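Local coordinates for LPS-assembly lipoprotein LptE (Acinetobacter baumannii, PDB 5TSE) that probably works with LptD to assemble lipopolysaccharide at the surface of the outer membrane, and probably binds lipopolysaccharide itself, at residues 47-52 with 78-83; 54-59 with 74-79. One frame throughout, in Å; residues are numbered along the deposited sequence.

Contact 1 (47-52 with 78-83); sequences DAYVLR and FQIEDR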
loop_
_atom_site.group_PDB
_atom_site.type_symbol
_atom_site.label_atom_id
_atom_site.label_comp_id
_atom_site.label_asym_id
_atom_site.label_seq_id
_atom_site.Cartn_x
_atom_site.Cartn_y
_atom_site.Cartn_z
ATOM N N ASP A 47 6.822 -15.942 16.770
ATOM C CA ASP A 47 7.171 -14.606 17.324
ATOM C C ASP A 47 7.038 -13.465 16.289
ATOM O O ASP A 47 7.227 -12.289 16.624
ATOM C CB ASP A 47 8.597 -14.595 17.890
ATOM C CG ASP A 47 9.658 -14.783 16.817
ATOM O OD1 ASP A 47 9.349 -15.372 15.754
ATOM O OD2 ASP A 47 10.803 -14.346 17.041
ATOM N N ALA A 48 6.744 -13.818 15.037
ATOM C CA ALA A 48 6.589 -12.828 13.956
ATOM C C ALA A 48 5.249 -12.132 14.043
ATOM O O ALA A 48 4.291 -12.709 14.515
ATOM C CB ALA A 48 6.722 -13.502 12.602
ATOM N N TYR A 49 5.189 -10.885 13.593
ATOM C CA TYR A 49 3.936 -10.145 13.596
ATOM C C TYR A 49 3.202 -10.345 12.260
ATOM O O TYR A 49 3.656 -11.094 11.388
ATOM C CB TYR A 49 4.170 -8.665 13.953
ATOM C CG TYR A 49 4.593 -8.486 15.401
ATOM C CD1 TYR A 49 3.639 -8.452 16.422
ATOM C CD2 TYR A 49 5.941 -8.374 15.757
ATOM C CE1 TYR A 49 4.010 -8.305 17.749
ATOM C CE2 TYR A 49 6.321 -8.220 17.084
ATOM C CZ TYR A 49 5.350 -8.186 18.076
ATOM O OH TYR A 49 5.710 -8.042 19.395
ATOM N N VAL A 50 2.044 -9.710 12.130
ATOM C CA VAL A 50 1.247 -9.829 10.945
ATOM C C VAL A 50 0.821 -8.459 10.469
ATOM O O VAL A 50 0.206 -7.697 11.205
ATOM C CB VAL A 50 -0.022 -10.673 11.203
ATOM C CG1 VAL A 50 -0.906 -10.714 9.957
ATOM C CG2 VAL A 50 0.349 -12.089 11.665
ATOM N N LEU A 51 1.158 -8.169 9.220
ATOM C CA LEU A 51 0.793 -6.936 8.569
ATOM C C LEU A 51 -0.527 -7.197 7.878
ATOM O O LEU A 51 -0.547 -7.776 6.788
ATOM C CB LEU A 51 1.875 -6.552 7.560
ATOM C CG LEU A 51 1.597 -5.384 6.619
ATOM C CD1 LEU A 51 1.013 -4.195 7.354
ATOM C CD2 LEU A 51 2.882 -5.012 5.889
ATOM N N ARG A 52 -1.626 -6.809 8.533
ATOM C CA ARG A 52 -2.962 -7.004 7.989
ATOM C C ARG A 52 -3.428 -5.780 7.227
ATOM O O ARG A 52 -3.471 -4.678 7.781
ATOM C CB ARG A 52 -3.987 -7.341 9.090
ATOM C CG ARG A 52 -5.369 -7.691 8.534
ATOM C CD ARG A 52 -6.221 -8.532 9.484
ATOM N NE ARG A 52 -7.053 -7.823 10.465
ATOM C CZ ARG A 52 -8.392 -7.727 10.428
ATOM N NH1 ARG A 52 -9.028 -7.062 11.390
ATOM N NH2 ARG A 52 -9.118 -8.297 9.462
ATOM N N PHE A 78 -4.303 -0.397 7.045
ATOM C CA PHE A 78 -3.615 -1.548 7.596
ATOM C C PHE A 78 -3.205 -1.318 9.042
ATOM O O PHE A 78 -3.061 -0.181 9.492
ATOM C CB PHE A 78 -2.372 -1.845 6.765
ATOM C CG PHE A 78 -1.275 -0.840 6.941
ATOM C CD1 PHE A 78 -1.263 0.341 6.202
ATOM C CD2 PHE A 78 -0.239 -1.073 7.846
ATOM C CE1 PHE A 78 -0.249 1.270 6.366
ATOM C CE2 PHE A 78 0.783 -0.146 8.013
ATOM C CZ PHE A 78 0.777 1.027 7.275
ATOM N N GLN A 79 -2.988 -2.414 9.755
ATOM C CA GLN A 79 -2.561 -2.356 11.138
ATOM C C GLN A 79 -1.737 -3.587 11.428
ATOM O O GLN A 79 -1.981 -4.641 10.851
ATOM C CB GLN A 79 -3.773 -2.302 12.070
ATOM C CG GLN A 79 -4.611 -3.570 12.114
ATOM C CD GLN A 79 -5.917 -3.412 12.884
ATOM O OE1 GLN A 79 -6.275 -2.320 13.325
ATOM N NE2 GLN A 79 -6.641 -4.518 13.039
ATOM N N ILE A 80 -0.750 -3.455 12.303
ATOM C CA ILE A 80 0.052 -4.604 12.688
ATOM C C ILE A 80 -0.694 -5.371 13.786
ATOM O O ILE A 80 -1.283 -4.779 14.693
ATOM C CB ILE A 80 1.428 -4.214 13.249
ATOM C CG1 ILE A 80 2.204 -3.331 12.272
ATOM C CG2 ILE A 80 2.238 -5.468 13.570
ATOM C CD1 ILE A 80 2.581 -4.004 10.978
ATOM N N GLU A 81 -0.660 -6.691 13.683
ATOM C CA GLU A 81 -1.255 -7.576 14.668
ATOM C C GLU A 81 -0.235 -8.647 14.957
ATOM O O GLU A 81 0.660 -8.884 14.145
ATOM C CB GLU A 81 -2.502 -8.272 14.120
ATOM C CG GLU A 81 -3.672 -7.367 13.776
ATOM C CD GLU A 81 -4.872 -8.140 13.271
ATOM O OE1 GLU A 81 -4.783 -9.383 13.126
ATOM O OE2 GLU A 81 -5.913 -7.510 13.007
ATOM N N ASP A 82 -0.361 -9.285 16.115
ATOM C CA ASP A 82 0.513 -10.411 16.455
ATOM C C ASP A 82 -0.193 -11.667 15.945
ATOM O O ASP A 82 -1.324 -11.597 15.465
ATOM C CB ASP A 82 0.802 -10.487 17.966
ATOM C CG ASP A 82 -0.442 -10.705 18.804
ATOM O OD1 ASP A 82 -1.463 -11.173 18.266
ATOM O OD2 ASP A 82 -0.393 -10.423 20.018
ATOM N N ARG A 83 0.446 -12.818 16.088
ATOM C CA ARG A 83 -0.146 -14.072 15.608
ATOM C C ARG A 83 -1.305 -14.632 16.454
ATOM O O ARG A 83 -1.877 -15.663 16.106
ATOM C CB ARG A 83 0.952 -15.106 15.385
ATOM C CG ARG A 83 1.895 -14.673 14.270
ATOM C CD ARG A 83 3.050 -15.638 14.101
ATOM N NE ARG A 83 2.566 -16.984 13.837
ATOM C CZ ARG A 83 2.212 -17.452 12.644
ATOM N NH1 ARG A 83 2.276 -16.689 11.549
ATOM N NH2 ARG A 83 1.776 -18.702 12.544
#
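Arg52 and Glu81 form the salt bridge of this contact. Arg52 NE lies 2.8 Å from Glu81 OE2. The bond is bent, with 147° at the hydrogen, and NE comes from above the carboxylate plane. The Arg52 chain bends at chi3 (88°), which turns NE toward the acid. OE2 also accepts from Gln79 NE2 at 3.1 Å, through its anti lone pair. Two donors thus grip one oxygen, an arrangement that should favour the charged carboxylate.

Backbone bonds join the strands in two reciprocal pairs. Val50 N and O bond to Glu81 O and N, with Val50 N to Glu81 O short at 2.6 Å. Arg52 and Gln79 repeat the pattern. Between them, Ile80 CA sits 3.4 Å from Val50 O in a CA-H...O contact. This is the open end of an antiparallel beta hairpin, strands 49-64 and 68-81. Strand 15-19 flanks the first of these and strand 92-101 the second.

Apolar contacts fill the other face. Leu51 CD1 meets Phe78 CD2 at 3.4 Å and also touches Ile80 CD1. Phe78 CG sits between its backbone N and carbonyl carbon (chi1 71°), and its CD2 meets the leucine methyl obliquely. Ile133 and Ile129 of helix 110-134 cover Leu51 and Phe78.

Toward the open end, Tyr49 CB packs on Ile80 CG2 at 3.8 Å. Its ring has Glu81 O at the edge, in plane, while CD1 rests against Asp82 CB. Asp82 OD1 accepts from the backbone N atoms of Gln84 and Asn86. The aliphatic part of Arg83 lies against Ala48 O, with CG 3.1 Å away.

Contact 2 (54-59 with 74-79); sequences LEYTPR and LTVTFQ. With FMT (formic acid), chain D.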
loop_
_atom_site.group_PDB
_atom_site.type_symbol
_atom_site.label_atom_id
_atom_site.label_comp_id
_atom_site.label_asym_id
_atom_site.label_seq_id
_atom_site.Cartn_x
_atom_site.Cartn_y
_atom_site.Cartn_z
ATOM N N LEU A 54 -6.491 -4.359 5.899
ATOM C CA LEU A 54 -7.939 -4.545 6.071
ATOM C C LEU A 54 -8.732 -4.090 4.860
ATOM O O LEU A 54 -9.771 -4.677 4.532
ATOM C CB LEU A 54 -8.466 -3.808 7.308
ATOM C CG LEU A 54 -7.960 -4.283 8.672
ATOM C CD1 LEU A 54 -6.498 -3.908 8.860
ATOM C CD2 LEU A 54 -8.819 -3.699 9.792
ATOM N N GLU A 55 -8.250 -3.031 4.217
ATOM C CA GLU A 55 -8.909 -2.479 3.043
ATOM C C GLU A 55 -7.905 -2.127 1.967
ATOM O O GLU A 55 -6.888 -1.518 2.234
ATOM C CB GLU A 55 -9.706 -1.230 3.419
ATOM C CG GLU A 55 -10.924 -1.484 4.293
ATOM C CD GLU A 55 -12.027 -2.252 3.574
ATOM O OE1 GLU A 55 -12.895 -2.827 4.267
ATOM O OE2 GLU A 55 -12.028 -2.290 2.321
ATOM N N TYR A 56 -8.216 -2.549 0.756
ATOM C CA TYR A 56 -7.427 -2.276 -0.425
ATOM C C TYR A 56 -8.494 -1.760 -1.362
ATOM O O TYR A 56 -9.369 -2.517 -1.780
ATOM C CB TYR A 56 -6.800 -3.565 -0.936
ATOM C CG TYR A 56 -6.041 -3.462 -2.238
ATOM C CD1 TYR A 56 -6.682 -3.649 -3.451
ATOM C CD2 TYR A 56 -4.677 -3.218 -2.251
ATOM C CE1 TYR A 56 -5.983 -3.584 -4.643
ATOM C CE2 TYR A 56 -3.972 -3.141 -3.439
ATOM C CZ TYR A 56 -4.631 -3.326 -4.624
ATOM O OH TYR A 56 -3.935 -3.254 -5.785
ATOM N N THR A 57 -8.446 -0.472 -1.677
ATOM C CA THR A 57 -9.474 0.124 -2.517
ATOM C C THR A 57 -8.890 0.939 -3.681
ATOM O O THR A 57 -8.344 2.020 -3.458
ATOM C CB THR A 57 -10.373 1.036 -1.649
ATOM O OG1 THR A 57 -10.802 0.315 -0.480
ATOM C CG2 THR A 57 -11.596 1.518 -2.434
ATOM N N PRO A 58 -8.955 0.397 -4.915
ATOM C CA PRO A 58 -8.493 1.151 -6.072
ATOM C C PRO A 58 -9.629 2.050 -6.498
ATOM O O PRO A 58 -10.770 1.772 -6.160
ATOM C CB PRO A 58 -8.231 0.084 -7.130
ATOM C CG PRO A 58 -9.127 -1.042 -6.759
ATOM C CD PRO A 58 -9.386 -0.964 -5.280
ATOM N N ARG A 59 -9.336 3.099 -7.250
ATOM C CA ARG A 59 -10.387 4.008 -7.659
ATOM C C ARG A 59 -9.951 4.748 -8.919
ATOM O O ARG A 59 -8.773 5.045 -9.109
ATOM C CB ARG A 59 -10.667 4.926 -6.463
ATOM C CG ARG A 59 -11.847 5.878 -6.500
ATOM C CD ARG A 59 -12.141 6.257 -5.049
ATOM N NE ARG A 59 -13.039 7.398 -4.872
ATOM C CZ ARG A 59 -12.661 8.645 -4.572
ATOM N NH1 ARG A 59 -13.586 9.588 -4.436
ATOM N NH2 ARG A 59 -11.377 8.969 -4.396
ATOM N N LEU A 74 -5.163 4.592 -5.244
ATOM C CA LEU A 74 -5.145 3.355 -4.483
ATOM C C LEU A 74 -5.084 3.764 -3.020
ATOM O O LEU A 74 -4.246 4.557 -2.619
ATOM C CB LEU A 74 -3.980 2.440 -4.863
ATOM C CG LEU A 74 -3.945 1.071 -4.162
ATOM C CD1 LEU A 74 -5.305 0.384 -4.148
ATOM C CD2 LEU A 74 -2.904 0.171 -4.819
ATOM N N THR A 75 -6.005 3.234 -2.232
ATOM C CA THR A 75 -6.087 3.556 -0.820
ATOM C C THR A 75 -5.983 2.274 -0.008
ATOM O O THR A 75 -6.616 1.280 -0.346
ATOM C CB THR A 75 -7.422 4.256 -0.550
ATOM O OG1 THR A 75 -7.486 5.438 -1.369
ATOM C CG2 THR A 75 -7.579 4.606 0.920
ATOM N N VAL A 76 -5.177 2.287 1.046
ATOM C CA VAL A 76 -5.014 1.090 1.895
ATOM C C VAL A 76 -5.036 1.408 3.391
ATOM O O VAL A 76 -4.379 2.342 3.846
ATOM C CB VAL A 76 -3.703 0.315 1.567
ATOM C CG1 VAL A 76 -3.421 -0.764 2.604
ATOM C CG2 VAL A 76 -3.777 -0.316 0.196
ATOM N N THR A 77 -5.810 0.622 4.137
ATOM C CA THR A 77 -5.885 0.727 5.592
ATOM C C THR A 77 -5.231 -0.543 6.116
ATOM O O THR A 77 -5.538 -1.646 5.666
ATOM C CB THR A 77 -7.331 0.872 6.100
ATOM O OG1 THR A 77 -7.908 2.079 5.564
ATOM C CG2 THR A 77 -7.376 0.935 7.633
ATOM N N PHE A 78 -4.303 -0.397 7.045
ATOM C CA PHE A 78 -3.615 -1.548 7.596
ATOM C C PHE A 78 -3.205 -1.318 9.042
ATOM O O PHE A 78 -3.061 -0.181 9.492
ATOM C CB PHE A 78 -2.372 -1.845 6.765
ATOM C CG PHE A 78 -1.275 -0.840 6.941
ATOM C CD1 PHE A 78 -1.263 0.341 6.202
ATOM C CD2 PHE A 78 -0.239 -1.073 7.846
ATOM C CE1 PHE A 78 -0.249 1.270 6.366
ATOM C CE2 PHE A 78 0.783 -0.146 8.013
ATOM C CZ PHE A 78 0.777 1.027 7.275
ATOM N N GLN A 79 -2.988 -2.414 9.755
ATOM C CA GLN A 79 -2.561 -2.356 11.138
ATOM C C GLN A 79 -1.737 -3.587 11.428
ATOM O O GLN A 79 -1.981 -4.641 10.851
ATOM C CB GLN A 79 -3.773 -2.302 12.070
ATOM C CG GLN A 79 -4.611 -3.570 12.114
ATOM C CD GLN A 79 -5.917 -3.412 12.884
ATOM O OE1 GLN A 79 -6.275 -2.320 13.325
ATOM N NE2 GLN A 79 -6.641 -4.518 13.039
HETATM C C FMT D . -10.112 2.033 2.430
HETATM O O1 FMT D . -9.487 2.095 3.474
HETATM O O2 FMT D . -9.517 1.518 1.361
HETATM O O HOH W 1 -9.165 4.760 -3.297
#
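Tyr56 and Leu74 pack side chain to side chain across the middle of the antiparallel hairpin. Leu74 CD1 lies over the centre of the tyrosine ring in a CH-pi contact, 3.9 Å from the centroid and 13° off the normal. Leu74 CD2 reaches Tyr56 CE2 and OH. Tyr56 CG is anti to the backbone N (chi1 175°), which carries the ring across to the partner strand. Val76 CG2 touches CD2 of the same ring. Leu125 of helix 110-134 packs against both Leu74 and Val76.

Backbone bonds hold this register. Thr57 and Thr75 exchange two, each 2.9 Å between N and O. At the other end lies a classic beta bulge: Leu54 N bonds to Thr77 O at 2.9 Å, and Glu55 N bonds weakly to the same oxygen. Leu54 CD1 then rests on Gln79 CG.

The opposite face carries threonines and Glu55. A formic acid, probably from the crystallisation liquor, bridges the two strands there. Thr57 OG1 donates to its O2 at 2.5 Å, and Thr77 OG1 to its O1. Thr77 OG1 is also bonded to Thr93 OG1. A water donates to Thr57 O and lies 2.6 Å from Thr75 OG1.

In the fold
Both contacts lie on one hairpin, strands 49-64 and 68-81, in the middle of a mixed five-stranded sheet. Their centres are about 16 Å apart. Along the first strand contact 1 comes before contact 2. Along the second the order is reversed, and the two share Phe78 and Gln79. Contact 1 is at the open end of the hairpin, about 15 Å from the chain centre. Contact 2 is nearer the hairpin turn and about 7 Å from the chain centre. Helix 110-134 packs on one face of the sheet at both places. They belong to one strand pairing, whose register shifts by one residue at the Leu54-Glu55 bulge; both lie within the lipopolysaccharide-assembly family region.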